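Local coordinates for uncharacterized hypothetical protein (Parabacteroides merdae, PDB 4EI0), which is of unknown function and belongs to the DUF4466 family, its chain being built largely of antiparallel beta-sheets, at residues E35-Y40 against T109-Y114; S72-S77 against V103-A108. All coordinates share one frame; numbering follows the deposited sequence.

In the fold
Strand 107-115 is held in two ways. Interaction 1 pairs it with strand 35-43 in regular antiparallel register and is partly buried, one face buried and largely aromatic, the other more exposed and carrying E37 and R111. Interaction 2, about 15 Å away between centres, binds the start of the same strand and its approach to strand 67-75, on the other flank; though it buries far less surface between its segments, it is a buried contact, and it rests on hydroxyls. Its residues also reach the second subunit, which touches neither segment of interaction 1. T109 joins the two through bonds to S72 and Y73.

Interaction 1 (E35-Y40 against T109-Y114); sequences EIEFAY and TLRYYY
T109 starts the pairing against A39 and Y40: its methyl CG2, placed opposite the backbone N across the CA-CB bond, rests 4.0 Å from CB of A39. L110 then exchanges two backbone hydrogen bonds with Y40, the one from N of Y40 to O of L110 being 2.8 Å long. R111, opposite A39, runs out extended beside E37, yet OE2 of E37 stays 4.3 Å from NE of R111 and well out of the guanidinium plane. No N-H of R111 points at it; the salt bridges go to R23 from E37 and to D81 from R111. Y112 pairs with F38 through two backbone bonds and offers its ring edge, CD2 of Y112 lying 3.8 Å from CD1 of F38. Y113 lays its ring alongside two glutamates: CE1 of Y113 is 3.4 Å from CD of E37, whose carboxylate is turned 37° from the ring, and CD1 of Y113 is 3.6 Å from OE2 of E35. An alanine in place of E37 would probably leave R23 without its salt-bridge mate and part of the Y113 ring uncovered. Y114 ends the ladder, bonded both ways to I36. Strands 17-22 and 67-75 flank this pair, and the face bearing F38, Y112 and Y114 packs across the beta-sandwich on strands 51-58 and 124-133, where F127 of the latter meets all three.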
ATOM      1  N   GLU B  35     -13.645  -0.968 -22.462  1.00 42.83           N
ATOM      2  CA  GLU B  35     -13.022   0.024 -21.610  1.00 45.92           C
ATOM      3  C   GLU B  35     -11.571   0.301 -21.999  1.00 38.28           C
ATOM      4  O   GLU B  35     -10.890  -0.572 -22.555  1.00 42.74           O
ATOM      5  CB  GLU B  35     -13.172  -0.432 -20.160  1.00 46.46           C
ATOM      6  CG  GLU B  35     -12.420  -1.677 -19.806  1.00 67.51           C
ATOM      7  CD  GLU B  35     -12.900  -2.338 -18.507  1.00 66.15           C
ATOM      8  OE1 GLU B  35     -14.077  -2.207 -18.071  1.00 56.56           O
ATOM      9  OE2 GLU B  35     -12.042  -2.994 -17.909  1.00 66.19           O
ATOM     10  N   ILE B  36     -11.112   1.529 -21.745  1.00 39.12           N
ATOM     11  CA  ILE B  36      -9.684   1.857 -21.695  1.00 40.48           C
ATOM     12  C   ILE B  36      -9.432   2.165 -20.208  1.00 37.93           C
ATOM     13  O   ILE B  36     -10.123   2.998 -19.579  1.00 40.03           O
ATOM     14  CB  ILE B  36      -9.285   3.085 -22.521  1.00 44.61           C
ATOM     15  CG1 ILE B  36      -9.875   2.990 -23.914  1.00 54.07           C
ATOM     16  CG2 ILE B  36      -7.771   3.255 -22.550  1.00 42.49           C
ATOM     17  CD1 ILE B  36      -9.416   4.084 -24.848  1.00 43.69           C
ATOM     18  N   GLU B  37      -8.490   1.432 -19.649  1.00 42.72           N
ATOM     19  CA  GLU B  37      -8.197   1.467 -18.224  1.00 42.40           C
ATOM     20  C   GLU B  37      -6.884   2.171 -17.949  1.00 42.94           C
ATOM     21  O   GLU B  37      -5.877   1.899 -18.622  1.00 41.71           O
ATOM     22  CB  GLU B  37      -8.073   0.062 -17.712  1.00 39.58           C
ATOM     23  CG  GLU B  37      -7.889  -0.008 -16.206  1.00 51.82           C
ATOM     24  CD  GLU B  37      -7.682  -1.419 -15.712  1.00 64.41           C
ATOM     25  OE1 GLU B  37      -8.065  -2.380 -16.418  1.00 56.44           O
ATOM     26  OE2 GLU B  37      -7.138  -1.567 -14.610  1.00 66.19           O
ATOM     27  N   PHE B  38      -6.903   3.044 -16.949  1.00 44.89           N
ATOM     28  CA  PHE B  38      -5.751   3.866 -16.575  1.00 41.98           C
ATOM     29  C   PHE B  38      -5.491   3.686 -15.054  1.00 44.11           C
ATOM     30  O   PHE B  38      -6.430   3.444 -14.292  1.00 40.87           O
ATOM     31  CB  PHE B  38      -6.008   5.343 -16.891  1.00 43.07           C
ATOM     32  CG  PHE B  38      -6.129   5.669 -18.354  1.00 38.08           C
ATOM     33  CD1 PHE B  38      -7.328   5.529 -19.005  1.00 43.14           C
ATOM     34  CD2 PHE B  38      -5.040   6.083 -19.065  1.00 45.92           C
ATOM     35  CE1 PHE B  38      -7.435   5.826 -20.351  1.00 40.64           C
ATOM     36  CE2 PHE B  38      -5.131   6.368 -20.416  1.00 48.45           C
ATOM     37  CZ  PHE B  38      -6.335   6.245 -21.057  1.00 42.26           C
ATOM     38  N   ALA B  39      -4.231   3.801 -14.626  1.00 36.02           N
ATOM     39  CA  ALA B  39      -3.860   3.790 -13.212  1.00 43.35           C
ATOM     40  C   ALA B  39      -3.249   5.154 -12.915  1.00 45.43           C
ATOM     41  O   ALA B  39      -2.189   5.473 -13.446  1.00 43.71           O
ATOM     42  CB  ALA B  39      -2.873   2.673 -12.905  1.00 36.49           C
ATOM     43  N   TYR B  40      -3.962   5.971 -12.137  1.00 43.34           N
ATOM     44  CA  TYR B  40      -3.590   7.364 -11.863  1.00 37.72           C
ATOM     45  C   TYR B  40      -3.024   7.411 -10.434  1.00 39.61           C
ATOM     46  O   TYR B  40      -3.768   7.201  -9.484  1.00 42.07           O
ATOM     47  CB  TYR B  40      -4.775   8.280 -11.940  1.00 44.64           C
ATOM     48  CG  TYR B  40      -4.502   9.770 -11.743  1.00 47.56           C
ATOM     49  CD1 TYR B  40      -3.402  10.390 -12.313  1.00 45.86           C
ATOM     50  CD2 TYR B  40      -5.382  10.565 -11.006  1.00 49.27           C
ATOM     51  CE1 TYR B  40      -3.157  11.750 -12.132  1.00 43.57           C
ATOM     52  CE2 TYR B  40      -5.160  11.939 -10.842  1.00 50.88           C
ATOM     53  CZ  TYR B  40      -4.050  12.528 -11.414  1.00 46.75           C
ATOM     54  OH  TYR B  40      -3.830  13.894 -11.254  1.00 43.55           O
ATOM     55  N   THR B 109      -3.316   5.286  -5.661  1.00 39.49           N
ATOM     56  CA  THR B 109      -3.429   4.975  -7.086  1.00 39.60           C
ATOM     57  C   THR B 109      -4.816   4.505  -7.395  1.00 40.55           C
ATOM     58  O   THR B 109      -5.275   3.524  -6.830  1.00 40.04           O
ATOM     59  CB  THR B 109      -2.460   3.882  -7.489  1.00 40.57           C
ATOM     60  OG1 THR B 109      -1.156   4.310  -7.197  1.00 44.68           O
ATOM     61  CG2 THR B 109      -2.553   3.563  -8.996  1.00 37.14           C
ATOM     62  N   LEU B 110      -5.513   5.278  -8.195  1.00 37.77           N
ATOM     63  CA  LEU B 110      -6.899   5.017  -8.508  1.00 38.93           C
ATOM     64  C   LEU B 110      -6.966   4.581  -9.936  1.00 43.77           C
ATOM     65  O   LEU B 110      -6.210   5.094 -10.766  1.00 44.20           O
ATOM     66  CB  LEU B 110      -7.763   6.263  -8.351  1.00 36.35           C
ATOM     67  CG  LEU B 110      -7.926   6.877  -6.950  1.00 39.02           C
ATOM     68  CD1 LEU B 110      -8.704   8.160  -7.119  1.00 32.47           C
ATOM     69  CD2 LEU B 110      -8.611   5.888  -5.991  1.00 41.11           C
ATOM     70  N   ARG B 111      -7.852   3.615 -10.202  1.00 42.47           N
ATOM     71  CA  ARG B 111      -8.118   3.129 -11.562  1.00 36.90           C
ATOM     72  C   ARG B 111      -9.304   3.816 -12.160  1.00 34.88           C
ATOM     73  O   ARG B 111     -10.371   3.897 -11.536  1.00 39.14           O
ATOM     74  CB  ARG B 111      -8.318   1.648 -11.513  1.00 40.24           C
ATOM     75  CG  ARG B 111      -7.013   0.957 -11.164  1.00 44.68           C
ATOM     76  CD  ARG B 111      -7.188  -0.526 -10.979  1.00 50.30           C
ATOM     77  NE  ARG B 111      -5.917  -1.066 -10.562  1.00 53.58           N
ATOM     78  CZ  ARG B 111      -5.748  -2.272 -10.063  1.00 50.85           C
ATOM     79  NH1 ARG B 111      -6.776  -3.083  -9.910  1.00 53.22           N
ATOM     80  NH2 ARG B 111      -4.546  -2.638  -9.686  1.00 51.95           N
ATOM     81  N   TYR B 112      -9.110   4.365 -13.358  1.00 37.82           N
ATOM     82  CA  TYR B 112     -10.165   5.000 -14.138  1.00 36.54           C
ATOM     83  C   TYR B 112     -10.468   4.136 -15.349  1.00 39.70           C
ATOM     84  O   TYR B 112      -9.541   3.654 -16.029  1.00 39.30           O
ATOM     85  CB  TYR B 112      -9.710   6.376 -14.583  1.00 34.33           C
ATOM     86  CG  TYR B 112     -10.532   7.074 -15.656  1.00 42.85           C
ATOM     87  CD1 TYR B 112     -11.747   7.668 -15.368  1.00 38.32           C
ATOM     88  CD2 TYR B 112     -10.048   7.210 -16.942  1.00 45.30           C
ATOM     89  CE1 TYR B 112     -12.487   8.312 -16.336  1.00 39.82           C
ATOM     90  CE2 TYR B 112     -10.782   7.838 -17.922  1.00 42.56           C
ATOM     91  CZ  TYR B 112     -11.983   8.397 -17.614  1.00 43.78           C
ATOM     92  OH  TYR B 112     -12.682   9.065 -18.572  1.00 46.14           O
ATOM     93  N   TYR B 113     -11.757   3.960 -15.594  1.00 33.93           N
ATOM     94  CA  TYR B 113     -12.293   3.157 -16.675  1.00 39.93           C
ATOM     95  C   TYR B 113     -13.121   4.049 -17.592  1.00 39.32           C
ATOM     96  O   TYR B 113     -14.128   4.614 -17.174  1.00 42.15           O
ATOM     97  CB  TYR B 113     -13.153   2.046 -16.083  1.00 41.42           C
ATOM     98  CG  TYR B 113     -12.352   1.084 -15.253  1.00 45.96           C
ATOM     99  CD1 TYR B 113     -11.746  -0.024 -15.825  1.00 47.35           C
ATOM    100  CD2 TYR B 113     -12.208   1.275 -13.896  1.00 45.20           C
ATOM    101  CE1 TYR B 113     -11.025  -0.917 -15.061  1.00 45.12           C
ATOM    102  CE2 TYR B 113     -11.492   0.399 -13.119  1.00 47.33           C
ATOM    103  CZ  TYR B 113     -10.905  -0.689 -13.705  1.00 51.35           C
ATOM    104  OH  TYR B 113     -10.182  -1.496 -12.929  1.00 50.87           O
ATOM    105  N   TYR B 114     -12.646   4.242 -18.821  1.00 39.29           N
ATOM    106  CA  TYR B 114     -13.363   4.981 -19.824  1.00 36.33           C
ATOM    107  C   TYR B 114     -14.078   3.949 -20.684  1.00 40.34           C
ATOM    108  O   TYR B 114     -13.416   3.096 -21.281  1.00 35.58           O
ATOM    109  CB  TYR B 114     -12.404   5.758 -20.682  1.00 39.13           C
ATOM    110  CG  TYR B 114     -12.992   6.492 -21.837  1.00 38.74           C
ATOM    111  CD1 TYR B 114     -13.621   7.705 -21.653  1.00 46.23           C
ATOM    112  CD2 TYR B 114     -12.861   6.030 -23.141  1.00 42.28           C
ATOM    113  CE1 TYR B 114     -14.123   8.443 -22.724  1.00 40.29           C
ATOM    114  CE2 TYR B 114     -13.359   6.766 -24.230  1.00 39.99           C
ATOM    115  CZ  TYR B 114     -14.002   7.948 -24.021  1.00 39.96           C
ATOM    116  OH  TYR B 114     -14.494   8.683 -25.042  1.00 41.74           O
TER

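Interaction 2 (S72-S77 against V103-A108)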
ATOM      1  N   SER B  72      -8.071   2.745  -3.575  1.00 41.43           N
ATOM      2  CA  SER B  72      -6.690   2.905  -3.951  1.00 40.82           C
ATOM      3  C   SER B  72      -6.077   1.530  -3.874  1.00 38.15           C
ATOM      4  O   SER B  72      -6.343   0.782  -2.963  1.00 40.96           O
ATOM      5  CB  SER B  72      -5.942   3.882  -3.047  1.00 48.92           C
ATOM      6  OG  SER B  72      -4.550   3.793  -3.271  1.00 38.63           O
ATOM      7  N   TYR B  73      -5.264   1.209  -4.875  1.00 38.70           N
ATOM      8  CA  TYR B  73      -4.585  -0.077  -4.993  1.00 40.91           C
ATOM      9  C   TYR B  73      -3.153   0.122  -4.558  1.00 45.67           C
ATOM     10  O   TYR B  73      -2.389   0.674  -5.302  1.00 50.67           O
ATOM     11  CB  TYR B  73      -4.681  -0.577  -6.461  1.00 41.60           C
ATOM     12  CG  TYR B  73      -6.118  -1.037  -6.733  1.00 42.26           C
ATOM     13  CD1 TYR B  73      -6.516  -2.335  -6.415  1.00 42.77           C
ATOM     14  CD2 TYR B  73      -7.068  -0.162  -7.197  1.00 44.61           C
ATOM     15  CE1 TYR B  73      -7.830  -2.729  -6.584  1.00 45.61           C
ATOM     16  CE2 TYR B  73      -8.376  -0.544  -7.365  1.00 49.08           C
ATOM     17  CZ  TYR B  73      -8.750  -1.842  -7.050  1.00 47.65           C
ATOM     18  OH  TYR B  73     -10.066  -2.218  -7.154  1.00 44.05           O
ATOM     19  N   TYR B  74      -2.821  -0.329  -3.347  1.00 40.95           N
ATOM     20  CA  TYR B  74      -1.480  -0.350  -2.813  1.00 42.43           C
ATOM     21  C   TYR B  74      -0.902  -1.759  -3.151  1.00 49.08           C
ATOM     22  O   TYR B  74      -1.643  -2.659  -3.515  1.00 60.33           O
ATOM     23  CB  TYR B  74      -1.491  -0.049  -1.271  1.00 43.64           C
ATOM     24  CG  TYR B  74      -2.063   1.327  -0.953  1.00 47.06           C
ATOM     25  CD1 TYR B  74      -1.331   2.482  -1.220  1.00 41.45           C
ATOM     26  CD2 TYR B  74      -3.346   1.469  -0.479  1.00 42.99           C
ATOM     27  CE1 TYR B  74      -1.849   3.736  -0.978  1.00 42.37           C
ATOM     28  CE2 TYR B  74      -3.874   2.723  -0.239  1.00 43.51           C
ATOM     29  CZ  TYR B  74      -3.107   3.849  -0.465  1.00 37.98           C
ATOM     30  OH  TYR B  74      -3.693   5.092  -0.337  1.00 39.01           O
ATOM     31  N   THR B  75       0.400  -1.910  -3.162  1.00 62.28           N
ATOM     32  CA  THR B  75       1.014  -3.197  -3.520  1.00 63.86           C
ATOM     33  C   THR B  75       1.675  -3.756  -2.298  1.00 64.06           C
ATOM     34  O   THR B  75       2.374  -3.026  -1.639  1.00 70.73           O
ATOM     35  CB  THR B  75       2.099  -3.010  -4.592  1.00 64.42           C
ATOM     36  OG1 THR B  75       1.513  -2.445  -5.760  1.00 79.25           O
ATOM     37  CG2 THR B  75       2.721  -4.336  -4.977  1.00 77.01           C
ATOM     38  N   ASN B  76       1.477  -5.033  -1.982  1.00 60.66           N
ATOM     39  CA  ASN B  76       2.223  -5.647  -0.874  1.00 71.08           C
ATOM     40  C   ASN B  76       3.666  -5.978  -1.332  1.00 80.45           C
ATOM     41  O   ASN B  76       4.071  -5.607  -2.449  1.00 75.51           O
ATOM     42  CB  ASN B  76       1.474  -6.873  -0.319  1.00 68.52           C
ATOM     43  CG  ASN B  76       1.307  -7.982  -1.355  1.00 75.02           C
ATOM     44  OD1 ASN B  76       1.996  -8.016  -2.373  1.00 78.97           O
ATOM     45  ND2 ASN B  76       0.386  -8.889  -1.096  1.00 75.44           N
ATOM     46  N   SER B  77       4.443  -6.650  -0.484  1.00 83.63           N
ATOM     47  CA  SER B  77       5.799  -7.096  -0.875  1.00 97.34           C
ATOM     48  C   SER B  77       5.774  -8.064  -2.065  1.00 99.00           C
ATOM     49  O   SER B  77       6.612  -7.966  -2.953  1.00106.54           O
ATOM     50  CB  SER B  77       6.493  -7.754   0.309  1.00 82.02           C
ATOM     51  OG  SER B  77       5.565  -8.580   0.959  1.00 90.04           O
ATOM     52  N   VAL B 103     -10.973   9.493   3.019  1.00 37.43           N
ATOM     53  CA  VAL B 103     -10.024   8.898   3.987  1.00 39.94           C
ATOM     54  C   VAL B 103      -8.744   9.690   3.890  1.00 39.07           C
ATOM     55  O   VAL B 103      -8.300  10.068   2.762  1.00 42.67           O
ATOM     56  CB  VAL B 103      -9.800   7.387   3.722  1.00 42.74           C
ATOM     57  CG1 VAL B 103      -8.646   6.793   4.570  1.00 39.45           C
ATOM     58  CG2 VAL B 103     -11.097   6.576   3.975  1.00 43.63           C
ATOM     59  N   ASP B 104      -8.103   9.945   5.030  1.00 43.46           N
ATOM     60  CA  ASP B 104      -6.843  10.684   4.995  1.00 39.63           C
ATOM     61  C   ASP B 104      -5.759   9.755   4.411  1.00 34.27           C
ATOM     62  O   ASP B 104      -5.451   8.670   4.985  1.00 39.97           O
ATOM     63  CB  ASP B 104      -6.339  11.095   6.383  1.00 42.56           C
ATOM     64  CG  ASP B 104      -7.115  12.250   6.979  1.00 51.23           C
ATOM     65  OD1 ASP B 104      -8.019  12.794   6.301  1.00 50.06           O
ATOM     66  OD2 ASP B 104      -6.796  12.608   8.145  1.00 55.27           O
ATOM     67  N   THR B 105      -5.146  10.224   3.331  1.00 38.09           N
ATOM     68  CA  THR B 105      -3.944   9.597   2.858  1.00 40.24           C
ATOM     69  C   THR B 105      -3.079  10.572   2.121  1.00 38.58           C
ATOM     70  O   THR B 105      -3.567  11.511   1.496  1.00 42.76           O
ATOM     71  CB  THR B 105      -4.261   8.391   1.962  1.00 48.67           C
ATOM     72  OG1 THR B 105      -3.029   7.734   1.647  1.00 52.03           O
ATOM     73  CG2 THR B 105      -5.012   8.828   0.744  1.00 40.43           C
ATOM     74  N   CYS B 106      -1.774  10.307   2.139  1.00 41.22           N
ATOM     75  CA  CYS B 106      -0.849  11.110   1.338  1.00 48.65           C
ATOM     76  C   CYS B 106      -0.506  10.526  -0.025  1.00 54.40           C
ATOM     77  O   CYS B 106       0.232  11.137  -0.778  1.00 46.09           O
ATOM     78  CB  CYS B 106       0.421  11.342   2.128  1.00 40.07           C
ATOM     79  SG  CYS B 106       1.339   9.873   2.536  1.00 49.97           S
ATOM     80  N   ALA B 107      -1.015   9.344  -0.357  1.00 43.70           N
ATOM     81  CA  ALA B 107      -0.599   8.672  -1.596  1.00 40.90           C
ATOM     82  C   ALA B 107      -1.653   7.666  -1.985  1.00 41.14           C
ATOM     83  O   ALA B 107      -2.177   6.940  -1.131  1.00 42.42           O
ATOM     84  CB  ALA B 107       0.805   8.022  -1.498  1.00 40.60           C
ATOM     85  N   ALA B 108      -2.014   7.658  -3.268  1.00 37.44           N
ATOM     86  CA  ALA B 108      -3.019   6.674  -3.722  1.00 40.37           C
ATOM     87  C   ALA B 108      -2.849   6.441  -5.217  1.00 39.08           C
ATOM     88  O   ALA B 108      -2.297   7.264  -5.930  1.00 38.51           O
ATOM     89  CB  ALA B 108      -4.414   7.158  -3.452  1.00 37.72           C
TER
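S72 and A108 come closest along the backbone, their CA atoms 5.3 Å apart, where strand 67-75 lies beside the start of strand 107-115. The next residue, T109, is hydrogen-bonded through its backbone to Y73, but on the other side of A108 the two chains part. There T105 and A107 are extended while C106 between them is not (psi -2°), a bend that takes residues 103-106 off the line of the strand. Side chains bridge the two segments at this point. OG of S72 lies 3.3 Å from CA of A108 and 3.4 Å from its CB; with OG anti to the backbone N (chi1 168°), the hydroxyl is also placed to accept from N of T109. Within its own segment the same OG stands over one face of the Y74 ring, near the rim. Strands 67-75 and 107-115 are adjacent in one sheet of a beta-sandwich, yet the chain between them first adds strand 81-85 to that sheet and then strands 91-93 and 96-100 to the opposing one; residues 103-106 end the return crossing and lead into strand 107-115. Y74 reaches the point where the chain enters the strand with its phenol: OH gives a short hydrogen bond of 2.5 Å to O of A107, in the carbonyl plane, and the oxygen sits at the ring edge. T105 supplies a second donor to that carbonyl, OG1 to O of A107 at 3.0 Å, tilted 31° from the carbonyl plane, so two hydroxyls, one from each segment, grip one carbonyl oxygen. The second subunit packs here too: its own Y74 stacks on the Y74 ring, and its V84 and I82 lie against T105 and A107 respectively.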